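Local coordinates for protein chitinase (Paenibacillus sp. FPU-7, PDB 5GZT) that probably cleaves internal beta-1,4 linkages of chitin and chitodextrins as a multidomain family 18 endochitinase, at residues B[459-462]-B[463-467]; B[514-517]-B[518-522]; B[411-414]-B[415-418]; B[609-612]-B[613-617]; B[507-510]-B[511-514]. All coordinates share one frame; numbering follows the deposited sequence.

Contact 1: residues B[459-462]-B[463-467]; sequences ASKT and YTDSV
S460 OG accepts the backbone N-H of Y463 at 3.0 Å, the capping bond of an N-cap that starts the short helix 461-464, on the loop leaving strand 452-457 of the family 18 barrel. The serine hydroxyl can reach forward because it sits between its own backbone N and carbonyl carbon (chi1 61°), over the first turn. Directly behind it, S460 O takes T464 N at 3.2 Å, the first regular i to i+4 bond. The next carbonyl is shared: K461 O receives D465 N at 3.0 Å, nearly along the C=O axis, and also the hydroxyl of T464 at 2.7 Å, which comes in from well off that axis. This second bond illustrates how a threonine inside a helix can turn back on the preceding turn, and it is consistent with the T464 hydroxyl being held in this rotation (chi1 50°). On the outer surface the K461 chain, bent at chi2 and chi4, crosses the D465 side chain at a slant and brings NZ 3.3 Å from OD2, a salt bridge that is weak as a hydrogen bond.

Farther out, the turn is wedged between other parts of the barrel. The Y463 ring leads away from the cap to I455 and A457 of strand 452-457 and to F429 of helix 425-447, while T464 faces helix 510-519. K426 of helix 425-447 donates to D465 O. The exit of the turn is tied off by a buried hydroxyl: S466 OG donates to T462 O at 2.7 Å, tilted 32° from the carbonyl plane.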
loop_
_atom_site.group_PDB
_atom_site.type_symbol
_atom_site.label_atom_id
_atom_site.label_comp_id
_atom_site.label_asym_id
_atom_site.label_seq_id
_atom_site.Cartn_x
_atom_site.Cartn_y
_atom_site.Cartn_z
ATOM N N ALA B 459 -1.376 -15.924 -9.319
ATOM C CA ALA B 459 -2.588 -16.408 -8.692
ATOM C C ALA B 459 -2.835 -17.873 -8.990
ATOM O O ALA B 459 -3.560 -18.554 -8.252
ATOM C CB ALA B 459 -3.796 -15.533 -9.069
ATOM N N SER B 460 -2.277 -18.387 -10.057
ATOM C CA SER B 460 -2.653 -19.757 -10.466
ATOM C C SER B 460 -2.091 -20.881 -9.558
ATOM O O SER B 460 -1.082 -20.715 -8.853
ATOM C CB SER B 460 -2.205 -20.039 -11.891
ATOM O OG SER B 460 -0.774 -19.948 -12.026
ATOM N N LYS B 461 -2.756 -22.027 -9.615
ATOM C CA LYS B 461 -2.209 -23.226 -9.009
ATOM C C LYS B 461 -0.835 -23.583 -9.662
ATOM O O LYS B 461 0.066 -23.963 -8.939
ATOM C CB LYS B 461 -3.202 -24.397 -9.033
ATOM C CG LYS B 461 -2.554 -25.621 -8.365
ATOM C CD LYS B 461 -3.442 -26.464 -7.458
ATOM C CE LYS B 461 -2.735 -27.786 -7.043
ATOM N NZ LYS B 461 -2.357 -28.624 -8.256
ATOM N N THR B 462 -0.672 -23.384 -10.981
ATOM C CA THR B 462 0.627 -23.567 -11.654
ATOM C C THR B 462 1.726 -22.775 -10.990
ATOM O O THR B 462 2.822 -23.293 -10.716
ATOM C CB THR B 462 0.559 -23.170 -13.117
ATOM O OG1 THR B 462 -0.508 -23.883 -13.747
ATOM C CG2 THR B 462 1.854 -23.484 -13.841
ATOM N N TYR B 463 1.444 -21.525 -10.681
ATOM C CA TYR B 463 2.420 -20.743 -9.962
ATOM C C TYR B 463 2.767 -21.313 -8.558
ATOM O O TYR B 463 3.920 -21.351 -8.205
ATOM C CB TYR B 463 1.978 -19.270 -9.804
ATOM C CG TYR B 463 3.029 -18.453 -9.116
ATOM C CD1 TYR B 463 3.056 -18.382 -7.771
ATOM C CD2 TYR B 463 4.065 -17.790 -9.843
ATOM C CE1 TYR B 463 4.068 -17.684 -7.101
ATOM C CE2 TYR B 463 5.073 -17.091 -9.180
ATOM C CZ TYR B 463 5.089 -17.065 -7.808
ATOM O OH TYR B 463 5.996 -16.325 -7.064
ATOM N N THR B 464 1.786 -21.645 -7.734
ATOM C CA THR B 464 2.036 -22.168 -6.373
ATOM C C THR B 464 2.860 -23.533 -6.372
ATOM O O THR B 464 3.689 -23.804 -5.481
ATOM C CB THR B 464 0.707 -22.325 -5.589
ATOM O OG1 THR B 464 -0.221 -23.023 -6.379
ATOM C CG2 THR B 464 0.130 -20.952 -5.262
ATOM N N ASP B 465 2.580 -24.320 -7.400
ATOM C CA ASP B 465 3.282 -25.565 -7.748
ATOM C C ASP B 465 4.717 -25.345 -8.222
ATOM O O ASP B 465 5.472 -26.296 -8.257
ATOM C CB ASP B 465 2.553 -26.284 -8.881
ATOM C CG ASP B 465 1.314 -27.048 -8.419
ATOM O OD1 ASP B 465 1.054 -27.254 -7.217
ATOM O OD2 ASP B 465 0.601 -27.491 -9.311
ATOM N N SER B 466 5.082 -24.110 -8.582
ATOM C CA SER B 466 6.377 -23.783 -9.147
ATOM C C SER B 466 7.297 -23.102 -8.154
ATOM O O SER B 466 8.455 -22.823 -8.486
ATOM C CB SER B 466 6.186 -22.874 -10.372
ATOM O OG SER B 466 5.413 -23.535 -11.376
ATOM N N VAL B 467 6.824 -22.855 -6.940
ATOM C CA VAL B 467 7.634 -22.181 -5.944
ATOM C C VAL B 467 7.422 -22.876 -4.597
ATOM O O VAL B 467 6.524 -23.726 -4.457
ATOM C CB VAL B 467 7.329 -20.653 -5.818
ATOM C CG1 VAL B 467 7.451 -19.917 -7.153
ATOM C CG2 VAL B 467 5.933 -20.431 -5.273
#

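Contact 2: residues B[514-517]-B[518-522]; sequences VKLY and LNNGV
N520 points its CG away from its own carbonyl carbon (chi1 -80°), and a chi2 of -79° then swings the amide back over the preceding turn, where ND2 donates to L516 O at 2.9 Å. The bond is made from above the carbonyl plane, 40° out of it, and it lays the amide alongside the L516 side chain, both pointing the same way. This is the end of helix 510-519, closed by a Schellman motif on the way to strand 527-532 of the barrel. G521, with positive phi, is the C-prime residue. V522 N returns to Y517 O at 3.2 Å, and G521 N bonds to L518 O at 3.1 Å. Y517 O is also taken by N520 N at 3.0 Å, the two donors arriving from opposite faces of its plane, so the last carbonyls of the helix are met by the chain itself and by one asparagine.

The apolar side chains run along the same turn. V514 and L518 lie side by side, CG1 of V514 being 3.9 Å from CD1 of L518, and L518 continues onto L527. V522 and L469 both pack on the buried Y517 side chain, and its hydroxyl donates to G458 O, outside the turn. Where the chain leaves, V522 CG2 comes within 4.1 Å of Y517 CD2.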
loop_
_atom_site.group_PDB
_atom_site.type_symbol
_atom_site.label_atom_id
_atom_site.label_comp_id
_atom_site.label_asym_id
_atom_site.label_seq_id
_atom_site.Cartn_x
_atom_site.Cartn_y
_atom_site.Cartn_z
ATOM N N VAL B 514 -6.572 -16.299 -2.298
ATOM C CA VAL B 514 -6.195 -16.179 -0.941
ATOM C C VAL B 514 -6.384 -17.542 -0.256
ATOM O O VAL B 514 -5.535 -17.922 0.555
ATOM C CB VAL B 514 -6.984 -15.099 -0.211
ATOM C CG1 VAL B 514 -6.785 -15.196 1.298
ATOM C CG2 VAL B 514 -6.568 -13.685 -0.729
ATOM N N LYS B 515 -7.417 -18.292 -0.644
ATOM C CA LYS B 515 -7.694 -19.587 -0.032
ATOM C C LYS B 515 -6.559 -20.562 -0.468
ATOM O O LYS B 515 -6.116 -21.344 0.341
ATOM C CB LYS B 515 -9.039 -20.112 -0.430
ATOM C CG LYS B 515 -10.168 -19.464 0.333
ATOM C CD LYS B 515 -11.523 -19.886 -0.277
ATOM C CE LYS B 515 -12.611 -19.329 0.593
ATOM N NZ LYS B 515 -14.011 -19.308 0.123
ATOM N N LEU B 516 -6.110 -20.481 -1.717
ATOM C CA LEU B 516 -5.018 -21.299 -2.207
ATOM C C LEU B 516 -3.740 -21.030 -1.441
ATOM O O LEU B 516 -3.061 -21.969 -0.989
ATOM C CB LEU B 516 -4.801 -21.149 -3.716
ATOM C CG LEU B 516 -3.526 -21.709 -4.356
ATOM C CD1 LEU B 516 -3.586 -23.268 -4.476
ATOM C CD2 LEU B 516 -3.342 -21.087 -5.726
ATOM N N TYR B 517 -3.423 -19.778 -1.244
ATOM C CA TYR B 517 -2.231 -19.398 -0.548
ATOM C C TYR B 517 -2.294 -19.807 0.943
ATOM O O TYR B 517 -1.328 -20.442 1.454
ATOM C CB TYR B 517 -1.869 -17.914 -0.736
ATOM C CG TYR B 517 -1.107 -17.667 -2.001
ATOM C CD1 TYR B 517 -1.718 -17.789 -3.245
ATOM C CD2 TYR B 517 0.263 -17.416 -1.969
ATOM C CE1 TYR B 517 -1.000 -17.704 -4.415
ATOM C CE2 TYR B 517 0.969 -17.317 -3.120
ATOM C CZ TYR B 517 0.344 -17.446 -4.335
ATOM O OH TYR B 517 1.114 -17.260 -5.493
ATOM N N LEU B 518 -3.407 -19.497 1.618
ATOM C CA LEU B 518 -3.559 -19.885 3.024
ATOM C C LEU B 518 -3.464 -21.435 3.180
ATOM O O LEU B 518 -2.856 -21.919 4.092
ATOM C CB LEU B 518 -4.858 -19.413 3.608
ATOM C CG LEU B 518 -5.154 -17.924 3.766
ATOM C CD1 LEU B 518 -6.597 -17.765 4.199
ATOM C CD2 LEU B 518 -4.256 -17.277 4.785
ATOM N N ASN B 519 -4.024 -22.155 2.240
ATOM C CA ASN B 519 -3.978 -23.587 2.213
ATOM C C ASN B 519 -2.588 -24.183 2.006
ATOM O O ASN B 519 -2.403 -25.371 2.282
ATOM C CB ASN B 519 -4.917 -24.114 1.113
ATOM C CG ASN B 519 -6.411 -24.146 1.568
ATOM O OD1 ASN B 519 -6.716 -24.029 2.765
ATOM N ND2 ASN B 519 -7.343 -24.300 0.605
ATOM N N ASN B 520 -1.647 -23.400 1.496
ATOM C CA ASN B 520 -0.257 -23.816 1.395
ATOM C C ASN B 520 0.616 -23.319 2.560
ATOM O O ASN B 520 1.822 -23.394 2.511
ATOM C CB ASN B 520 0.294 -23.356 0.056
ATOM C CG ASN B 520 -0.100 -24.262 -1.067
ATOM O OD1 ASN B 520 0.493 -25.319 -1.235
ATOM N ND2 ASN B 520 -1.102 -23.863 -1.864
ATOM N N GLY B 521 0.033 -22.801 3.619
ATOM C CA GLY B 521 0.825 -22.379 4.742
ATOM C C GLY B 521 1.182 -20.935 4.789
ATOM O O GLY B 521 1.763 -20.516 5.792
ATOM N N VAL B 522 0.875 -20.126 3.754
ATOM C CA VAL B 522 1.298 -18.735 3.863
ATOM C C VAL B 522 0.380 -18.040 4.867
ATOM O O VAL B 522 -0.827 -18.191 4.786
ATOM C CB VAL B 522 1.319 -18.015 2.508
ATOM C CG1 VAL B 522 1.868 -16.621 2.644
ATOM C CG2 VAL B 522 2.039 -18.873 1.450
#

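Contact 3: residues B[411-414]-B[415-418]; sequences PVYG and AWGV
Y413 and W416 meet ring against ring, at an oblique angle that is neither a stack nor edge-to-face: their planes are 43° apart. The tyrosine touches with its near end. Its CB lies almost centrally over the six-membered ring of W416, 3.6 Å from the centroid and 13° off the normal, a CH-pi contact. CD2 of Y413 comes to 3.4 Å from CE2 of W416, over the same face but offset toward the rim. With CG of Y413 held between the backbone N and the carbonyl carbon (chi1 64°), the tyrosine ring turns forward along the chain toward A415, its CD2 3.6 Å from A415 N, and the indole crosses it obliquely. Beyond the pair, the tyrosine ring meets that of Y410 with the planes almost parallel, and T462 and Y463 of helix 461-464 also pack on it.

The hydrogen bonds are, by contrast, sparse. W416 N donates to Y413 O at 2.7 Å and V418 N to G414 O at 3.2 Å, both weak because the N-H points poorly at its acceptor. A water helps to span the turn, donating to Y413 O and accepting weakly from G417 N. Just before, Y413 N bonds to P411 O at 2.9 Å across V412, a gamma-turn, and D425 accepts from V412 N.

From G414 to G417 every residue has positive phi, and two of the four are glycines, to which such angles come readily. The result is a short left-handed helical turn in the loop that follows strand 403-407, the barrel strand associated in family 18 with the DxxDxDxE signature.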
loop_
_atom_site.group_PDB
_atom_site.type_symbol
_atom_site.label_atom_id
_atom_site.label_comp_id
_atom_site.label_asym_id
_atom_site.label_seq_id
_atom_site.Cartn_x
_atom_site.Cartn_y
_atom_site.Cartn_z
ATOM N N PRO B 411 8.815 -18.438 -12.389
ATOM C CA PRO B 411 9.615 -19.677 -12.232
ATOM C C PRO B 411 9.050 -20.891 -12.961
ATOM O O PRO B 411 7.850 -21.104 -12.967
ATOM C CB PRO B 411 9.612 -19.902 -10.718
ATOM C CG PRO B 411 9.548 -18.544 -10.189
ATOM C CD PRO B 411 8.618 -17.775 -11.105
ATOM N N VAL B 412 9.936 -21.644 -13.633
ATOM C CA VAL B 412 9.687 -23.017 -14.077
ATOM C C VAL B 412 9.006 -23.046 -15.417
ATOM O O VAL B 412 9.587 -23.518 -16.405
ATOM C CB VAL B 412 8.922 -23.919 -13.072
ATOM C CG1 VAL B 412 8.704 -25.303 -13.661
ATOM C CG2 VAL B 412 9.674 -24.039 -11.761
ATOM N N TYR B 413 7.792 -22.512 -15.461
ATOM C CA TYR B 413 7.015 -22.481 -16.696
ATOM C C TYR B 413 7.283 -21.198 -17.541
ATOM O O TYR B 413 6.979 -21.148 -18.721
ATOM C CB TYR B 413 5.519 -22.746 -16.400
ATOM C CG TYR B 413 4.759 -21.708 -15.536
ATOM C CD1 TYR B 413 4.937 -21.645 -14.159
ATOM C CD2 TYR B 413 3.819 -20.847 -16.109
ATOM C CE1 TYR B 413 4.234 -20.743 -13.381
ATOM C CE2 TYR B 413 3.118 -19.935 -15.336
ATOM C CZ TYR B 413 3.321 -19.891 -13.973
ATOM O OH TYR B 413 2.644 -18.991 -13.199
ATOM N N GLY B 414 7.896 -20.190 -16.942
ATOM C CA GLY B 414 8.231 -18.926 -17.632
ATOM C C GLY B 414 7.037 -18.287 -18.339
ATOM O O GLY B 414 7.196 -17.725 -19.420
ATOM N N ALA B 415 5.847 -18.403 -17.746
ATOM C CA ALA B 415 4.595 -17.936 -18.361
ATOM C C ALA B 415 4.440 -18.558 -19.723
ATOM O O ALA B 415 4.009 -17.896 -20.650
ATOM C CB ALA B 415 4.568 -16.407 -18.455
ATOM N N TRP B 416 4.862 -19.821 -19.824
ATOM C CA TRP B 416 4.814 -20.649 -21.037
ATOM C C TRP B 416 5.594 -20.128 -22.242
ATOM O O TRP B 416 5.024 -19.941 -23.300
ATOM C CB TRP B 416 3.340 -20.974 -21.373
ATOM C CG TRP B 416 2.559 -21.425 -20.135
ATOM C CD1 TRP B 416 1.558 -20.738 -19.483
ATOM C CD2 TRP B 416 2.766 -22.627 -19.390
ATOM N NE1 TRP B 416 1.121 -21.450 -18.384
ATOM C CE2 TRP B 416 1.842 -22.616 -18.305
ATOM C CE3 TRP B 416 3.649 -23.722 -19.530
ATOM C CZ2 TRP B 416 1.770 -23.667 -17.368
ATOM C CZ3 TRP B 416 3.580 -24.770 -18.591
ATOM C CH2 TRP B 416 2.647 -24.726 -17.521
ATOM N N GLY B 417 6.911 -19.921 -22.092
ATOM C CA GLY B 417 7.776 -19.490 -23.202
ATOM C C GLY B 417 8.050 -17.996 -23.375
ATOM O O GLY B 417 8.928 -17.601 -24.152
ATOM N N VAL B 418 7.356 -17.166 -22.602
ATOM C CA VAL B 418 7.533 -15.719 -22.632
ATOM C C VAL B 418 8.925 -15.337 -22.148
ATOM O O VAL B 418 9.572 -14.410 -22.697
ATOM C CB VAL B 418 6.451 -15.025 -21.764
ATOM C CG1 VAL B 418 6.727 -13.532 -21.599
ATOM C CG2 VAL B 418 5.068 -15.288 -22.349
HETATM O O HOH W 1 9.392 -20.817 -20.559
#

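Contact 4: residues B[609-612]-B[613-617]; sequences AEYI and KQNNL
Y611 O is gripped twice by N615, through its backbone N at 2.9 Å and through its side-chain ND2 at 2.8 Å, at the Schellman end of helix 602-614. The two donors reach the carbonyl oxygen from opposite faces of its plane, and the oxygen lies in the amide plane of the asparagine. The motif itself is closed by L617 N to I612 O at 3.0 Å and by N616 N to K613 O at 3.3 Å, with N616, of positive phi, as the C-prime residue.

The same amide also meets an aromatic ring. With CG anti to the backbone N (chi1 -176°), the Y611 ring extends under the amide, so that N615 ND2 stands 3.4 Å above the plane over its centre, ring and amide planes being 40° apart. The tyrosine hydroxyl is bonded to D511 and to a water.

Charged groups line the more open side. E610 and K613 run side by side, but their salt bridge is long, OE1 to NZ 3.9 Å, and a water links the other carboxylate oxygen to NZ. R641 of helix 633-642 holds that same OE2, and a second water joins E610 OE1 to Q614 OE1.

Apolar packing seals the barrel-facing side: I612 and L617 both meet V529 of strand 527-532, and L617 CD1 lies 3.8 Å from Y611 CE1.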
loop_
_atom_site.group_PDB
_atom_site.type_symbol
_atom_site.label_atom_id
_atom_site.label_comp_id
_atom_site.label_asym_id
_atom_site.label_seq_id
_atom_site.Cartn_x
_atom_site.Cartn_y
_atom_site.Cartn_z
ATOM N N ALA B 609 -11.271 -4.069 -0.154
ATOM C CA ALA B 609 -10.809 -3.558 1.103
ATOM C C ALA B 609 -11.519 -4.262 2.295
ATOM O O ALA B 609 -10.847 -4.615 3.311
ATOM C CB ALA B 609 -11.016 -2.032 1.190
ATOM N N GLU B 610 -12.829 -4.441 2.217
ATOM C CA GLU B 610 -13.530 -5.136 3.249
ATOM C C GLU B 610 -13.108 -6.631 3.333
ATOM O O GLU B 610 -12.991 -7.189 4.424
ATOM C CB GLU B 610 -15.040 -4.914 3.201
ATOM C CG GLU B 610 -15.507 -3.459 3.285
ATOM C CD GLU B 610 -15.095 -2.693 4.587
ATOM O OE1 GLU B 610 -14.873 -3.358 5.620
ATOM O OE2 GLU B 610 -14.974 -1.421 4.592
ATOM N N TYR B 611 -12.801 -7.274 2.232
ATOM C CA TYR B 611 -12.309 -8.626 2.308
ATOM C C TYR B 611 -10.969 -8.698 3.068
ATOM O O TYR B 611 -10.774 -9.567 3.872
ATOM C CB TYR B 611 -12.154 -9.190 0.924
ATOM C CG TYR B 611 -11.740 -10.609 0.844
ATOM C CD1 TYR B 611 -10.402 -10.970 0.867
ATOM C CD2 TYR B 611 -12.679 -11.619 0.784
ATOM C CE1 TYR B 611 -10.033 -12.312 0.796
ATOM C CE2 TYR B 611 -12.318 -12.930 0.654
ATOM C CZ TYR B 611 -10.976 -13.276 0.743
ATOM O OH TYR B 611 -10.587 -14.597 0.629
ATOM N N ILE B 612 -10.096 -7.758 2.785
ATOM C CA ILE B 612 -8.804 -7.664 3.373
ATOM C C ILE B 612 -8.976 -7.509 4.882
ATOM O O ILE B 612 -8.366 -8.252 5.660
ATOM C CB ILE B 612 -8.030 -6.441 2.814
ATOM C CG1 ILE B 612 -7.434 -6.776 1.390
ATOM C CG2 ILE B 612 -6.915 -5.995 3.820
ATOM C CD1 ILE B 612 -7.178 -5.517 0.590
ATOM N N LYS B 613 -9.790 -6.563 5.305
ATOM C CA LYS B 613 -9.999 -6.355 6.748
ATOM C C LYS B 613 -10.629 -7.549 7.420
ATOM O O LYS B 613 -10.176 -7.908 8.542
ATOM C CB LYS B 613 -10.830 -5.130 7.029
ATOM C CG LYS B 613 -10.202 -3.898 6.424
ATOM C CD LYS B 613 -10.599 -2.600 7.083
ATOM C CE LYS B 613 -12.031 -2.252 6.851
ATOM N NZ LYS B 613 -12.444 -1.285 7.929
ATOM N N GLN B 614 -11.625 -8.154 6.758
ATOM C CA GLN B 614 -12.334 -9.323 7.274
ATOM C C GLN B 614 -11.394 -10.504 7.451
ATOM O O GLN B 614 -11.629 -11.299 8.358
ATOM C CB GLN B 614 -13.533 -9.795 6.398
ATOM C CG GLN B 614 -14.723 -8.811 6.463
ATOM C CD GLN B 614 -15.862 -9.086 5.453
ATOM O OE1 GLN B 614 -16.735 -8.206 5.189
ATOM N NE2 GLN B 614 -15.862 -10.288 4.880
ATOM N N ASN B 615 -10.421 -10.700 6.567
ATOM C CA ASN B 615 -9.500 -11.845 6.714
ATOM C C ASN B 615 -8.155 -11.507 7.327
ATOM O O ASN B 615 -7.233 -12.289 7.217
ATOM C CB ASN B 615 -9.343 -12.506 5.415
ATOM C CG ASN B 615 -10.611 -13.072 4.959
ATOM O OD1 ASN B 615 -10.943 -14.152 5.374
ATOM N ND2 ASN B 615 -11.378 -12.334 4.135
ATOM N N ASN B 616 -8.045 -10.319 7.908
ATOM C CA ASN B 616 -6.839 -9.838 8.499
ATOM C C ASN B 616 -5.626 -10.047 7.599
ATOM O O ASN B 616 -4.568 -10.502 8.031
ATOM C CB ASN B 616 -6.675 -10.435 9.911
ATOM C CG ASN B 616 -7.769 -9.975 10.804
ATOM O OD1 ASN B 616 -7.904 -8.793 11.149
ATOM N ND2 ASN B 616 -8.590 -10.883 11.146
ATOM N N LEU B 617 -5.784 -9.577 6.354
ATOM C CA LEU B 617 -4.678 -9.597 5.386
ATOM C C LEU B 617 -3.819 -8.373 5.545
ATOM O O LEU B 617 -4.110 -7.438 6.310
ATOM C CB LEU B 617 -5.260 -9.811 3.961
ATOM C CG LEU B 617 -6.193 -10.988 3.845
ATOM C CD1 LEU B 617 -6.857 -11.151 2.477
ATOM C CD2 LEU B 617 -5.442 -12.256 4.137
HETATM O O HOH W 2 -15.550 -5.846 6.437
HETATM O O HOH W 3 -13.943 0.304 6.118
HETATM O O HOH W 4 -9.855 -16.160 2.869
#

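Contact 5: residues B[507-510]-B[511-514]; sequences QLSV and DSTV
L508 meets S512 first, its CA 3.5 Å from the serine OG, while its carbonyl oxygen is tied back by the side-chain amide of Q507. At S509, OG accepts S512 N at 2.9 Å in a nearly straight bond (174° at the hydrogen), and S512 OG accepts S509 N in return at 3.0 Å. The reciprocal pair is a capping box, in which the N-cap and N3 residues each bond the other's backbone N-H, and it starts helix 510-519 on the long connection between strands 478-481 and 527-532 of the family 18 barrel. Both hydroxyls sit between their own backbone N and carbonyl carbon (chi1 59° for S509, 75° for S512), which turns each toward the other residue's backbone N. A further hydrogen bond joins S509 OG to S502 OG, linking the cap to an earlier part of the same loop.

S509 O then serves two donors from one residue, T513 N at 3.1 Å and T513 OG1 at 2.9 Å, reaching it from opposite faces of its plane; T513 otherwise packs on A459 and T483. V510 O takes V514 N at 2.9 Å. The two valines lie side by side, V510 CG1 4.1 Å from V514 CG2, against V529 of strand 527-532.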
loop_
_atom_site.group_PDB
_atom_site.type_symbol
_atom_site.label_atom_id
_atom_site.label_comp_id
_atom_site.label_asym_id
_atom_site.label_seq_id
_atom_site.Cartn_x
_atom_site.Cartn_y
_atom_site.Cartn_z
ATOM N N GLN B 507 -14.865 -19.664 -12.009
ATOM C CA GLN B 507 -14.367 -18.287 -11.943
ATOM C C GLN B 507 -13.415 -18.132 -10.790
ATOM O O GLN B 507 -13.791 -18.228 -9.615
ATOM C CB GLN B 507 -15.535 -17.323 -11.746
ATOM C CG GLN B 507 -15.154 -15.866 -11.883
ATOM C CD GLN B 507 -15.862 -15.058 -10.830
ATOM O OE1 GLN B 507 -17.061 -15.122 -10.732
ATOM N NE2 GLN B 507 -15.130 -14.454 -9.964
ATOM N N LEU B 508 -12.175 -17.767 -11.101
ATOM C CA LEU B 508 -11.205 -17.399 -10.114
ATOM C C LEU B 508 -11.461 -15.996 -9.560
ATOM O O LEU B 508 -12.034 -15.153 -10.250
ATOM C CB LEU B 508 -9.815 -17.439 -10.767
ATOM C CG LEU B 508 -8.957 -18.696 -10.880
ATOM C CD1 LEU B 508 -9.739 -19.976 -10.676
ATOM C CD2 LEU B 508 -8.053 -18.678 -12.107
ATOM N N SER B 509 -10.885 -15.728 -8.397
ATOM C CA SER B 509 -11.150 -14.535 -7.688
ATOM C C SER B 509 -10.015 -14.257 -6.730
ATOM O O SER B 509 -9.113 -15.127 -6.570
ATOM C CB SER B 509 -12.444 -14.729 -6.941
ATOM O OG SER B 509 -12.429 -15.823 -6.021
ATOM N N VAL B 510 -10.057 -13.080 -6.070
ATOM C CA VAL B 510 -9.259 -12.794 -4.913
ATOM C C VAL B 510 -9.501 -13.944 -3.888
ATOM O O VAL B 510 -8.583 -14.490 -3.332
ATOM C CB VAL B 510 -9.647 -11.482 -4.272
ATOM C CG1 VAL B 510 -9.028 -11.282 -2.905
ATOM C CG2 VAL B 510 -9.262 -10.316 -5.176
ATOM N N ASP B 511 -10.746 -14.268 -3.605
ATOM C CA ASP B 511 -11.048 -15.257 -2.537
ATOM C C ASP B 511 -10.435 -16.658 -2.884
ATOM O O ASP B 511 -9.738 -17.242 -2.067
ATOM C CB ASP B 511 -12.516 -15.353 -2.403
ATOM C CG ASP B 511 -12.967 -16.257 -1.248
ATOM O OD1 ASP B 511 -12.460 -16.114 -0.129
ATOM O OD2 ASP B 511 -13.874 -17.097 -1.541
ATOM N N SER B 512 -10.631 -17.137 -4.092
ATOM C CA SER B 512 -10.014 -18.398 -4.507
ATOM C C SER B 512 -8.512 -18.364 -4.352
ATOM O O SER B 512 -7.941 -19.358 -3.891
ATOM C CB SER B 512 -10.446 -18.853 -5.904
ATOM O OG SER B 512 -9.822 -18.083 -6.943
ATOM N N THR B 513 -7.878 -17.233 -4.657
ATOM C CA THR B 513 -6.440 -17.129 -4.549
ATOM C C THR B 513 -5.934 -17.098 -3.122
ATOM O O THR B 513 -4.934 -17.773 -2.760
ATOM C CB THR B 513 -5.909 -15.913 -5.323
ATOM O OG1 THR B 513 -6.393 -16.014 -6.669
ATOM C CG2 THR B 513 -4.422 -15.888 -5.377
ATOM N N VAL B 514 -6.572 -16.299 -2.298
ATOM C CA VAL B 514 -6.195 -16.179 -0.941
ATOM C C VAL B 514 -6.384 -17.542 -0.256
ATOM O O VAL B 514 -5.535 -17.922 0.555
ATOM C CB VAL B 514 -6.984 -15.099 -0.211
ATOM C CG1 VAL B 514 -6.785 -15.196 1.298
ATOM C CG2 VAL B 514 -6.568 -13.685 -0.729
#

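Contacts 5 and 2 are the two ends of one helix, 510-519, sharing V514, with centres about 11 Å apart. Contact 1 packs across its flank: Y463 CD1 lies 3.2 Å from Y517 OH. Contact 3 covers the other side of contact 1, W416 CZ2 being 3.5 Å from T462 CG2, but lies about 31 Å, centre to centre, from contact 4. The latter reaches the same central helix from the neighbouring one, with a probable hydrogen bond of 2.5 Å from Y611 OH to D511 OD1. All five belong to the first family 18 barrel; the sodium ion, bound by E44, T50, F52 and S72, lies in the N-terminal region instead.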